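PDB 5O8P: L-lysine 6-monooxygenase involved in desferrioxamine biosynthesis from Erwinia amylovora CFBP1430, which probably uses FAD and NADPH to hydroxylate an amino group of cadaverine on the pathway to the siderophore desferrioxamine. Local coordinates for residues B[174-179]-B[336-341]; B[193-198]-B[218-223]; B[207-212]-B[283-288]; B[313-318]-B[332-337]. All blocks are in the same frame, centred on the assembly; numbering follows the deposited sequence.

Interaction 1: residues B[174-179]-B[336-341]; sequences ERFVHS and LVMATG
Met338 O gathers several partners: Ser179 N donates to it at 3.2 Å, from well above the carbonyl plane. The CA of His178 gives a CA-H...O contact at 3.4 Å. The His178 imidazole also lays one face over this oxygen, offset toward the ring's rim. Thr340 N adds a weak bond. The same imidazole uses its edge for a second carbonyl. NE2 donates to Gly341 O at 3.0 Å, nearly in the ring plane, and makes a weak bond to Trp164 O. ND1 bonds Ser180 OG, so both nitrogens fix the ring's rotation. One residue before Val177, the Phe176 ring turns a face to Met338. The methionine chain bends at chi2 (80°) and chi3 (73°), which brings CE over the ring centre, 3.7 Å from the Phe176 centroid. A water joins Ser179 OG and Gly341 N. Parallel pairing is completed by Val177 N to Leu336 O and Met338 N to Val177 O. Ser179 packs on Ser203, which binds NADP(+). Strand 177-178 is outermost in a five-stranded parallel sheet, consistent with a Rossmann-type nucleotide-binding domain, and strand 335-338 separates it from strand 194-198. Helices 182-190 and 202-213 pack on the face that carries Val177 and Val337.

Interaction 2: residues B[193-198]-B[218-223]; sequences RSITVL and FGYQLN
Ile195 sets CD1 over the centre of the Tyr220 ring, a CH-pi contact 3.7 Å from the centroid and 10° off the ring normal. Its CG1 lies anti to the carbonyl carbon (chi1 -56°), and the extended chi2 carries the terminal methyl across the face. The CB of Ile195 also meets CD1 of Leu222. On the face of Ser194 and Thr196 the contacts are more polar. Asn223 ND2 gives a straight bond to Gln221 OE1 at 3.0 Å, in its own amide plane but above the plane of the acceptor amide. The same nitrogen makes a weak bond to Thr196 OG1 at 3.3 Å. CB atoms of Ser194 and Gln221 touch at 3.9 Å. A parallel ladder holds these side chains in register. Gln221 N donates to Arg193 O, Ile195 N to Gln221 O, Asn223 N to Ile195 O at 2.8 Å, and Val197 N to Asn223 O. These are the two strands of a beta-alpha-beta unit whose helix is 202-213, consistent with the Rossmann-type NADP(H)-binding fold of this family. Leu211 of that helix backs Ile195 and Leu222, and its carbonyl oxygen accepts Tyr220 OH, which also bonds Gln190 NE2. On the other face, Thr196 OG1 bonds Thr333 OG1, and Ser194 OG bonds Glu334 N. Asn223 OD1 is held by Asn298 ND2, and Gln221 NE2 by Asp296 OD1. Just before the strand, Arg193 NH1 forms a salt bridge with Glu334 OE2.

Interaction 3: residues B[207-212]-B[283-288]; sequences IYYDLL and YDLLYV
Leu212 points from its helix toward helix 276-290. Its CB comes within 4.2 Å of Leu285 CD2. CG lies closer, 3.8 Å from the same Leu285 CD2, and also touches Leu285 CG. Leu212 and Leu285 reach toward each other tip to tip. Beyond the branch the chain reaches Leu286. Leu212 CD1 is 3.9 Å from Leu286 CD2, and Leu212 CD2 is 3.7 Å from that same methyl. These two side chains cross at about a right angle. Leu212 CD2 also brushes Leu285 CB, so this methyl touches both leucines of the partner helix. The torsion chi1 of -177° extends the chain away from the backbone N and toward that helix. Leu285 CD2 has a second neighbour in Tyr209 CE1 at 3.7 Å. Between the two segments the contact is apolar. Tyr283 and Tyr287 point the other way and bond to Ser89 and Glu102 of a second subunit, so helix 276-290 lies between its own fold and a neighbour. The segment axes run 10.7 Å apart at 21°, nearly parallel. Tyr208 and Leu286 both touch strand 297-300. Such near-parallel helices side by side on one face of a parallel sheet are characteristic of Rossmann-type folds.

Interaction 4: residues B[313-318]-B[332-337]; sequences EGEFEL and RTEGLV
Phe316 receives Leu336 CD2 over the centre of one ring face, 4.1 Å from the centroid in a CH-pi contact. Near the ring plane, at the edge, lie Thr333 O and Glu334 O, the latter 3.6 Å from Phe316 CD2. Trp310 meets the ring in an edge-to-face stack. A second flat group is the Arg332 guanidinium. Its NH1 forms salt bridges with two carboxylates. Glu313 OE1 lies 2.9 Å from NH1, tilted out of the guanidinium plane, although the carboxylate and guanidinium planes are only 3° apart. Glu315 OE1 lies near the guanidinium edge, but its bond to NH1 is weak and its modelled length doubtful. The extended Arg332 chain carries NH1 to this pair, whose negative charge it would probably offset in part. Strands 315-322 and 327-333 form a beta hairpin of the three-stranded antiparallel sheet. Phe316 and Thr333 are a hydrogen-bonded pair. Phe316 N donates to Thr333 O at 2.7 Å, and Thr333 N to Phe316 O at 3.3 Å. Past Glu334 the chain enters parallel-sheet strand 335-338. Thr333 OG1 donates to Gly335 O at 2.7 Å across this break. Leu318 CD2 packs on Thr333 CG2, and Leu318 also touches Leu305, a residue that binds NADP(+).

From the N terminus, residues 174-179 come first and pair only when 336-341 arrives, so interaction 1 closes the longest loop of the four. Interactions 2 and 3 both lie within that loop. Interaction 2 closes early, when 218-223 returns beside 193-198. Interaction 3 starts on the helix between those two strands and closes at 283-288, so the two cross. Interaction 4 follows both in series. It ends on the stretch where interaction 1 also ends, and the two share Leu336 and Val337. Strand 335-338 pairs with 194-198, which puts interactions 1 and 2 in one parallel sheet. Interaction 3 ties together two helices packed on this sheet, and interaction 4 joins the antiparallel hairpin to strand 335-338.

Interaction 1: residues B[174-179]-B[336-341]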
# COMPACT_ATOMS: atom_id res chain seq x y z
N GLU B 174 -41.39 -13.16 -2.65
CA GLU B 174 -41.26 -14.31 -1.74
C GLU B 174 -40.03 -15.19 -2.01
O GLU B 174 -39.51 -15.77 -1.07
CB GLU B 174 -42.53 -15.16 -1.75
CG GLU B 174 -43.78 -14.42 -1.24
CD GLU B 174 -45.00 -15.33 -1.00
OE1 GLU B 174 -45.13 -16.42 -1.63
OE2 GLU B 174 -45.87 -14.96 -0.17
N ARG B 175 -39.58 -15.29 -3.26
CA ARG B 175 -38.47 -16.21 -3.63
C ARG B 175 -37.08 -15.59 -3.61
O ARG B 175 -36.15 -16.17 -3.05
CB ARG B 175 -38.70 -16.82 -5.01
CG ARG B 175 -39.70 -17.94 -4.96
CD ARG B 175 -40.01 -18.48 -6.33
NE ARG B 175 -41.42 -18.84 -6.42
CZ ARG B 175 -41.98 -19.90 -5.84
NH1 ARG B 175 -41.27 -20.76 -5.11
NH2 ARG B 175 -43.29 -20.12 -5.99
N PHE B 176 -36.92 -14.43 -4.23
CA PHE B 176 -35.63 -13.76 -4.24
C PHE B 176 -35.39 -13.03 -2.92
O PHE B 176 -36.29 -12.85 -2.13
CB PHE B 176 -35.47 -12.84 -5.46
CG PHE B 176 -36.25 -11.57 -5.41
CD1 PHE B 176 -35.79 -10.48 -4.65
CD2 PHE B 176 -37.40 -11.41 -6.16
CE1 PHE B 176 -36.49 -9.29 -4.63
CE2 PHE B 176 -38.10 -10.22 -6.14
CZ PHE B 176 -37.64 -9.15 -5.37
N VAL B 177 -34.14 -12.63 -2.70
CA VAL B 177 -33.70 -11.95 -1.48
C VAL B 177 -33.09 -10.60 -1.86
O VAL B 177 -32.17 -10.58 -2.67
CB VAL B 177 -32.60 -12.79 -0.80
CG1 VAL B 177 -31.98 -12.05 0.38
CG2 VAL B 177 -33.12 -14.14 -0.37
N HIS B 178 -33.58 -9.51 -1.29
CA HIS B 178 -32.94 -8.21 -1.46
C HIS B 178 -31.66 -8.18 -0.62
O HIS B 178 -31.54 -8.91 0.38
CB HIS B 178 -33.88 -7.09 -1.04
CG HIS B 178 -33.42 -5.72 -1.41
ND1 HIS B 178 -32.62 -4.96 -0.58
CD2 HIS B 178 -33.64 -4.97 -2.51
CE1 HIS B 178 -32.36 -3.80 -1.16
NE2 HIS B 178 -32.97 -3.78 -2.33
N SER B 179 -30.68 -7.35 -1.03
CA SER B 179 -29.42 -7.30 -0.30
C SER B 179 -29.62 -7.08 1.20
O SER B 179 -28.98 -7.72 2.02
CB SER B 179 -28.53 -6.20 -0.87
OG SER B 179 -29.14 -4.94 -0.73
N LEU B 336 -31.52 -16.03 -6.08
CA LEU B 336 -31.42 -14.72 -6.71
C LEU B 336 -31.28 -13.67 -5.62
O LEU B 336 -32.17 -13.50 -4.81
CB LEU B 336 -32.67 -14.47 -7.55
CG LEU B 336 -32.79 -13.13 -8.26
CD1 LEU B 336 -31.61 -12.92 -9.17
CD2 LEU B 336 -34.09 -13.08 -9.06
N VAL B 337 -30.14 -12.99 -5.59
CA VAL B 337 -29.93 -11.88 -4.67
C VAL B 337 -30.11 -10.61 -5.46
O VAL B 337 -29.35 -10.33 -6.37
CB VAL B 337 -28.54 -11.92 -4.04
CG1 VAL B 337 -28.29 -10.67 -3.22
CG2 VAL B 337 -28.39 -13.15 -3.17
N MET B 338 -31.13 -9.84 -5.11
CA MET B 338 -31.43 -8.58 -5.77
C MET B 338 -30.74 -7.42 -5.02
O MET B 338 -31.30 -6.83 -4.10
CB MET B 338 -32.95 -8.41 -5.82
CG MET B 338 -33.43 -7.48 -6.90
SD MET B 338 -33.48 -8.27 -8.51
CE MET B 338 -34.90 -9.35 -8.32
N ALA B 339 -29.50 -7.12 -5.42
CA ALA B 339 -28.71 -6.03 -4.82
C ALA B 339 -28.88 -4.76 -5.64
O ALA B 339 -27.92 -4.17 -6.12
CB ALA B 339 -27.24 -6.44 -4.75
N THR B 340 -30.13 -4.34 -5.76
CA THR B 340 -30.50 -3.23 -6.62
C THR B 340 -30.66 -1.91 -5.84
O THR B 340 -31.18 -0.92 -6.37
CB THR B 340 -31.80 -3.60 -7.35
OG1 THR B 340 -32.76 -4.10 -6.41
CG2 THR B 340 -31.50 -4.67 -8.40
N GLY B 341 -30.21 -1.91 -4.58
CA GLY B 341 -30.17 -0.69 -3.79
C GLY B 341 -31.52 -0.18 -3.32
O GLY B 341 -32.47 -0.96 -3.18
O HOH W 1 -28.52 -3.33 -2.85

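Interaction 2: residues B[193-198]-B[218-223]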
# COMPACT_ATOMS: atom_id res chain seq x y z
N ARG B 193 -28.27 -24.85 -5.79
CA ARG B 193 -27.32 -25.26 -6.83
C ARG B 193 -26.68 -24.07 -7.53
O ARG B 193 -25.55 -24.18 -7.99
CB ARG B 193 -28.00 -26.14 -7.88
CG ARG B 193 -28.09 -27.61 -7.53
CD ARG B 193 -28.61 -28.41 -8.72
NE ARG B 193 -29.16 -29.71 -8.32
CZ ARG B 193 -30.33 -29.91 -7.70
NH1 ARG B 193 -31.13 -28.89 -7.37
NH2 ARG B 193 -30.71 -31.15 -7.40
N SER B 194 -27.42 -22.97 -7.64
CA SER B 194 -26.95 -21.76 -8.32
C SER B 194 -27.47 -20.51 -7.62
O SER B 194 -28.61 -20.49 -7.15
CB SER B 194 -27.38 -21.75 -9.79
OG SER B 194 -28.78 -21.92 -9.91
N ILE B 195 -26.62 -19.48 -7.54
CA ILE B 195 -26.99 -18.18 -6.97
C ILE B 195 -26.60 -17.12 -7.98
O ILE B 195 -25.56 -17.24 -8.62
CB ILE B 195 -26.22 -17.90 -5.65
CG1 ILE B 195 -26.45 -19.03 -4.63
CG2 ILE B 195 -26.61 -16.54 -5.07
CD1 ILE B 195 -25.54 -18.95 -3.43
N THR B 196 -27.42 -16.08 -8.11
CA THR B 196 -27.12 -14.98 -9.01
C THR B 196 -27.30 -13.65 -8.30
O THR B 196 -28.39 -13.29 -7.89
CB THR B 196 -28.01 -15.01 -10.26
OG1 THR B 196 -27.75 -16.22 -10.99
CG2 THR B 196 -27.76 -13.80 -11.17
N VAL B 197 -26.21 -12.90 -8.16
CA VAL B 197 -26.29 -11.54 -7.66
C VAL B 197 -26.59 -10.61 -8.82
O VAL B 197 -25.87 -10.57 -9.81
CB VAL B 197 -24.99 -11.13 -6.95
CG1 VAL B 197 -25.11 -9.71 -6.43
CG2 VAL B 197 -24.69 -12.09 -5.81
N LEU B 198 -27.66 -9.84 -8.69
CA LEU B 198 -28.12 -8.94 -9.72
C LEU B 198 -27.96 -7.51 -9.19
O LEU B 198 -28.52 -7.17 -8.15
CB LEU B 198 -29.56 -9.29 -10.06
CG LEU B 198 -30.02 -8.93 -11.47
CD1 LEU B 198 -31.05 -9.93 -11.95
CD2 LEU B 198 -30.57 -7.51 -11.51
N PHE B 218 -19.61 -25.30 -0.70
CA PHE B 218 -20.95 -25.73 -1.13
C PHE B 218 -20.91 -25.97 -2.63
O PHE B 218 -19.90 -25.75 -3.29
CB PHE B 218 -21.99 -24.67 -0.79
CG PHE B 218 -22.00 -24.28 0.65
CD1 PHE B 218 -21.13 -23.31 1.13
CD2 PHE B 218 -22.90 -24.85 1.54
CE1 PHE B 218 -21.14 -22.94 2.46
CE2 PHE B 218 -22.91 -24.48 2.88
CZ PHE B 218 -22.03 -23.52 3.34
N GLY B 219 -22.02 -26.43 -3.19
CA GLY B 219 -22.04 -26.76 -4.62
C GLY B 219 -21.89 -25.58 -5.58
O GLY B 219 -21.33 -25.75 -6.65
N TYR B 220 -22.32 -24.40 -5.15
CA TYR B 220 -23.07 -23.51 -6.06
C TYR B 220 -22.34 -22.93 -7.24
O TYR B 220 -21.12 -22.72 -7.20
CB TYR B 220 -23.86 -22.40 -5.32
CG TYR B 220 -23.10 -21.64 -4.26
CD1 TYR B 220 -22.26 -20.58 -4.59
CD2 TYR B 220 -23.26 -21.96 -2.91
CE1 TYR B 220 -21.58 -19.89 -3.60
CE2 TYR B 220 -22.59 -21.27 -1.93
CZ TYR B 220 -21.75 -20.24 -2.27
OH TYR B 220 -21.09 -19.58 -1.27
N GLN B 221 -23.11 -22.69 -8.29
CA GLN B 221 -22.73 -21.77 -9.35
C GLN B 221 -22.98 -20.37 -8.78
O GLN B 221 -23.98 -20.14 -8.09
CB GLN B 221 -23.58 -21.99 -10.60
CG GLN B 221 -23.31 -21.00 -11.72
CD GLN B 221 -24.03 -21.36 -13.00
OE1 GLN B 221 -25.18 -21.00 -13.20
NE2 GLN B 221 -23.34 -22.06 -13.88
N LEU B 222 -22.06 -19.45 -9.08
CA LEU B 222 -22.14 -18.11 -8.54
C LEU B 222 -22.04 -17.09 -9.67
O LEU B 222 -20.97 -16.86 -10.24
CB LEU B 222 -21.05 -17.89 -7.51
CG LEU B 222 -21.08 -16.55 -6.78
CD1 LEU B 222 -22.42 -16.35 -6.10
CD2 LEU B 222 -19.94 -16.46 -5.78
N ASN B 223 -23.18 -16.48 -9.99
CA ASN B 223 -23.28 -15.55 -11.11
C ASN B 223 -23.41 -14.12 -10.63
O ASN B 223 -23.79 -13.88 -9.48
CB ASN B 223 -24.45 -15.95 -11.99
CG ASN B 223 -24.34 -17.38 -12.47
OD1 ASN B 223 -23.25 -17.84 -12.80
ND2 ASN B 223 -25.45 -18.08 -12.51

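Interaction 3: residues B[207-212]-B[283-288]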
# COMPACT_ATOMS: atom_id res chain seq x y z
N ILE B 207 -21.52 -9.04 -1.19
CA ILE B 207 -22.23 -10.30 -1.22
C ILE B 207 -21.53 -11.27 -2.13
O ILE B 207 -21.27 -12.40 -1.73
CB ILE B 207 -23.71 -10.12 -1.65
CG1 ILE B 207 -24.49 -9.48 -0.52
CG2 ILE B 207 -24.36 -11.44 -2.06
CD1 ILE B 207 -25.89 -9.03 -0.89
N TYR B 208 -21.21 -10.85 -3.36
CA TYR B 208 -20.51 -11.72 -4.31
C TYR B 208 -19.21 -12.27 -3.73
O TYR B 208 -18.94 -13.46 -3.84
CB TYR B 208 -20.24 -11.01 -5.64
CG TYR B 208 -19.83 -11.99 -6.71
CD1 TYR B 208 -18.49 -12.31 -6.90
CD2 TYR B 208 -20.79 -12.61 -7.50
CE1 TYR B 208 -18.10 -13.21 -7.88
CE2 TYR B 208 -20.42 -13.53 -8.48
CZ TYR B 208 -19.08 -13.82 -8.68
OH TYR B 208 -18.73 -14.73 -9.66
N TYR B 209 -18.44 -11.41 -3.10
CA TYR B 209 -17.22 -11.83 -2.42
C TYR B 209 -17.50 -12.82 -1.29
O TYR B 209 -16.77 -13.80 -1.12
CB TYR B 209 -16.46 -10.61 -1.89
CG TYR B 209 -15.09 -10.96 -1.37
CD1 TYR B 209 -14.01 -11.11 -2.23
CD2 TYR B 209 -14.89 -11.18 -0.02
CE1 TYR B 209 -12.76 -11.45 -1.75
CE2 TYR B 209 -13.65 -11.52 0.47
CZ TYR B 209 -12.59 -11.66 -0.41
OH TYR B 209 -11.36 -11.98 0.08
N ASP B 210 -18.55 -12.56 -0.52
CA ASP B 210 -18.92 -13.40 0.62
C ASP B 210 -19.24 -14.82 0.16
O ASP B 210 -18.74 -15.78 0.73
CB ASP B 210 -20.13 -12.81 1.36
CG ASP B 210 -20.27 -13.32 2.78
OD1 ASP B 210 -19.34 -13.11 3.58
OD2 ASP B 210 -21.35 -13.88 3.11
N LEU B 211 -20.05 -14.92 -0.90
CA LEU B 211 -20.45 -16.20 -1.47
C LEU B 211 -19.30 -16.90 -2.18
O LEU B 211 -19.17 -18.12 -2.08
CB LEU B 211 -21.64 -16.03 -2.43
CG LEU B 211 -22.95 -15.55 -1.78
CD1 LEU B 211 -23.99 -15.18 -2.84
CD2 LEU B 211 -23.50 -16.61 -0.85
N LEU B 212 -18.47 -16.13 -2.90
CA LEU B 212 -17.30 -16.68 -3.61
C LEU B 212 -16.32 -17.36 -2.65
O LEU B 212 -15.71 -18.37 -3.01
CB LEU B 212 -16.57 -15.58 -4.39
CG LEU B 212 -15.36 -15.99 -5.25
CD1 LEU B 212 -15.73 -17.07 -6.25
CD2 LEU B 212 -14.78 -14.79 -5.97
N TYR B 283 -11.21 -10.29 -8.03
CA TYR B 283 -10.38 -10.84 -9.12
C TYR B 283 -9.33 -11.79 -8.55
O TYR B 283 -9.18 -12.89 -9.05
CB TYR B 283 -9.68 -9.77 -9.97
CG TYR B 283 -9.03 -10.35 -11.18
CD1 TYR B 283 -9.74 -10.53 -12.35
CD2 TYR B 283 -7.69 -10.78 -11.14
CE1 TYR B 283 -9.15 -11.11 -13.48
CE2 TYR B 283 -7.09 -11.35 -12.27
CZ TYR B 283 -7.83 -11.52 -13.44
OH TYR B 283 -7.29 -12.09 -14.58
N ASP B 284 -8.65 -11.36 -7.49
CA ASP B 284 -7.63 -12.19 -6.86
C ASP B 284 -8.20 -13.49 -6.31
O ASP B 284 -7.53 -14.51 -6.34
CB ASP B 284 -6.85 -11.41 -5.77
CG ASP B 284 -5.82 -10.41 -6.35
OD1 ASP B 284 -5.79 -10.20 -7.59
OD2 ASP B 284 -5.03 -9.85 -5.56
N LEU B 285 -9.43 -13.47 -5.82
CA LEU B 285 -10.06 -14.68 -5.28
C LEU B 285 -10.54 -15.61 -6.39
O LEU B 285 -10.37 -16.81 -6.26
CB LEU B 285 -11.20 -14.35 -4.32
CG LEU B 285 -11.73 -15.55 -3.51
CD1 LEU B 285 -10.65 -16.26 -2.71
CD2 LEU B 285 -12.85 -15.07 -2.60
N LEU B 286 -11.11 -15.07 -7.47
CA LEU B 286 -11.38 -15.87 -8.68
C LEU B 286 -10.11 -16.55 -9.18
O LEU B 286 -10.10 -17.75 -9.43
CB LEU B 286 -11.97 -15.01 -9.80
CG LEU B 286 -13.37 -14.45 -9.56
CD1 LEU B 286 -13.69 -13.37 -10.57
CD2 LEU B 286 -14.42 -15.54 -9.61
N TYR B 287 -9.03 -15.78 -9.29
CA TYR B 287 -7.72 -16.33 -9.64
C TYR B 287 -7.35 -17.51 -8.72
O TYR B 287 -7.08 -18.60 -9.21
CB TYR B 287 -6.63 -15.23 -9.62
CG TYR B 287 -5.29 -15.66 -10.16
CD1 TYR B 287 -4.41 -16.38 -9.36
CD2 TYR B 287 -4.91 -15.36 -11.46
CE1 TYR B 287 -3.19 -16.82 -9.84
CE2 TYR B 287 -3.69 -15.79 -11.96
CZ TYR B 287 -2.82 -16.52 -11.14
OH TYR B 287 -1.60 -16.95 -11.59
N VAL B 288 -7.36 -17.31 -7.41
CA VAL B 288 -6.95 -18.38 -6.46
C VAL B 288 -7.84 -19.61 -6.50
O VAL B 288 -7.35 -20.75 -6.44
CB VAL B 288 -6.86 -17.85 -5.01
CG1 VAL B 288 -6.73 -19.00 -4.00
CG2 VAL B 288 -5.68 -16.92 -4.87

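Interaction 4: residues B[313-318]-B[332-337]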
# COMPACT_ATOMS: atom_id res chain seq x y z
N GLU B 313 -39.87 -26.54 -12.78
CA GLU B 313 -38.54 -27.13 -12.51
C GLU B 313 -37.92 -26.77 -11.14
O GLU B 313 -37.28 -27.62 -10.52
CB GLU B 313 -37.54 -26.71 -13.59
CG GLU B 313 -37.79 -27.25 -15.00
CD GLU B 313 -36.79 -26.70 -16.03
OE1 GLU B 313 -35.69 -26.23 -15.62
OE2 GLU B 313 -37.10 -26.76 -17.24
N GLY B 314 -38.10 -25.52 -10.70
CA GLY B 314 -37.53 -25.01 -9.45
C GLY B 314 -36.40 -24.00 -9.67
O GLY B 314 -35.42 -24.00 -8.93
N GLU B 315 -36.58 -23.13 -10.67
CA GLU B 315 -35.56 -22.18 -11.13
C GLU B 315 -36.20 -20.90 -11.64
O GLU B 315 -37.31 -20.94 -12.19
CB GLU B 315 -34.79 -22.77 -12.32
CG GLU B 315 -33.82 -23.89 -12.02
CD GLU B 315 -32.86 -24.09 -13.18
OE1 GLU B 315 -33.32 -24.48 -14.28
OE2 GLU B 315 -31.65 -23.82 -13.01
N PHE B 316 -35.50 -19.78 -11.50
CA PHE B 316 -35.85 -18.56 -12.23
C PHE B 316 -35.35 -18.64 -13.67
O PHE B 316 -34.34 -19.30 -13.95
CB PHE B 316 -35.21 -17.33 -11.61
CG PHE B 316 -35.87 -16.85 -10.36
CD1 PHE B 316 -37.08 -16.16 -10.43
CD2 PHE B 316 -35.26 -17.01 -9.12
CE1 PHE B 316 -37.68 -15.70 -9.27
CE2 PHE B 316 -35.86 -16.54 -7.96
CZ PHE B 316 -37.07 -15.89 -8.03
N GLU B 317 -36.05 -17.96 -14.57
CA GLU B 317 -35.52 -17.65 -15.89
C GLU B 317 -35.49 -16.13 -16.04
O GLU B 317 -36.53 -15.49 -16.22
CB GLU B 317 -36.36 -18.28 -17.01
CG GLU B 317 -35.67 -18.25 -18.37
CD GLU B 317 -36.59 -17.95 -19.55
OE1 GLU B 317 -37.50 -17.10 -19.41
OE2 GLU B 317 -36.39 -18.55 -20.63
N LEU B 318 -34.29 -15.57 -15.93
CA LEU B 318 -34.07 -14.14 -16.13
C LEU B 318 -33.95 -13.85 -17.61
O LEU B 318 -33.06 -14.38 -18.26
CB LEU B 318 -32.77 -13.71 -15.45
CG LEU B 318 -32.70 -13.55 -13.92
CD1 LEU B 318 -33.78 -14.29 -13.15
CD2 LEU B 318 -31.32 -13.96 -13.41
N ARG B 332 -30.46 -18.73 -16.22
CA ARG B 332 -31.22 -19.45 -15.19
C ARG B 332 -30.51 -19.42 -13.87
O ARG B 332 -29.30 -19.39 -13.82
CB ARG B 332 -31.42 -20.91 -15.60
CG ARG B 332 -32.55 -21.14 -16.57
CD ARG B 332 -32.21 -22.40 -17.36
NE ARG B 332 -33.32 -22.89 -18.15
CZ ARG B 332 -34.40 -23.51 -17.66
NH1 ARG B 332 -34.55 -23.71 -16.35
NH2 ARG B 332 -35.35 -23.94 -18.49
N THR B 333 -31.29 -19.45 -12.79
CA THR B 333 -30.73 -19.48 -11.44
C THR B 333 -31.79 -19.93 -10.42
O THR B 333 -32.98 -19.67 -10.59
CB THR B 333 -30.12 -18.11 -11.05
OG1 THR B 333 -29.29 -18.23 -9.89
CG2 THR B 333 -31.21 -17.05 -10.82
N GLU B 334 -31.35 -20.63 -9.37
CA GLU B 334 -32.26 -21.04 -8.30
C GLU B 334 -32.38 -19.90 -7.32
O GLU B 334 -33.47 -19.37 -7.11
CB GLU B 334 -31.76 -22.30 -7.59
CG GLU B 334 -31.73 -23.52 -8.50
CD GLU B 334 -31.51 -24.84 -7.76
OE1 GLU B 334 -31.18 -24.81 -6.55
OE2 GLU B 334 -31.65 -25.91 -8.40
N GLY B 335 -31.24 -19.52 -6.74
CA GLY B 335 -31.15 -18.39 -5.81
C GLY B 335 -30.93 -17.11 -6.58
O GLY B 335 -30.25 -17.09 -7.60
N LEU B 336 -31.52 -16.03 -6.08
CA LEU B 336 -31.42 -14.72 -6.71
C LEU B 336 -31.28 -13.67 -5.62
O LEU B 336 -32.17 -13.50 -4.81
CB LEU B 336 -32.67 -14.47 -7.55
CG LEU B 336 -32.79 -13.13 -8.26
CD1 LEU B 336 -31.61 -12.92 -9.17
CD2 LEU B 336 -34.09 -13.08 -9.06
N VAL B 337 -30.14 -12.99 -5.59
CA VAL B 337 -29.93 -11.88 -4.67
C VAL B 337 -30.11 -10.61 -5.46
O VAL B 337 -29.35 -10.33 -6.37
CB VAL B 337 -28.54 -11.92 -4.04
CG1 VAL B 337 -28.29 -10.67 -3.22
CG2 VAL B 337 -28.39 -13.15 -3.17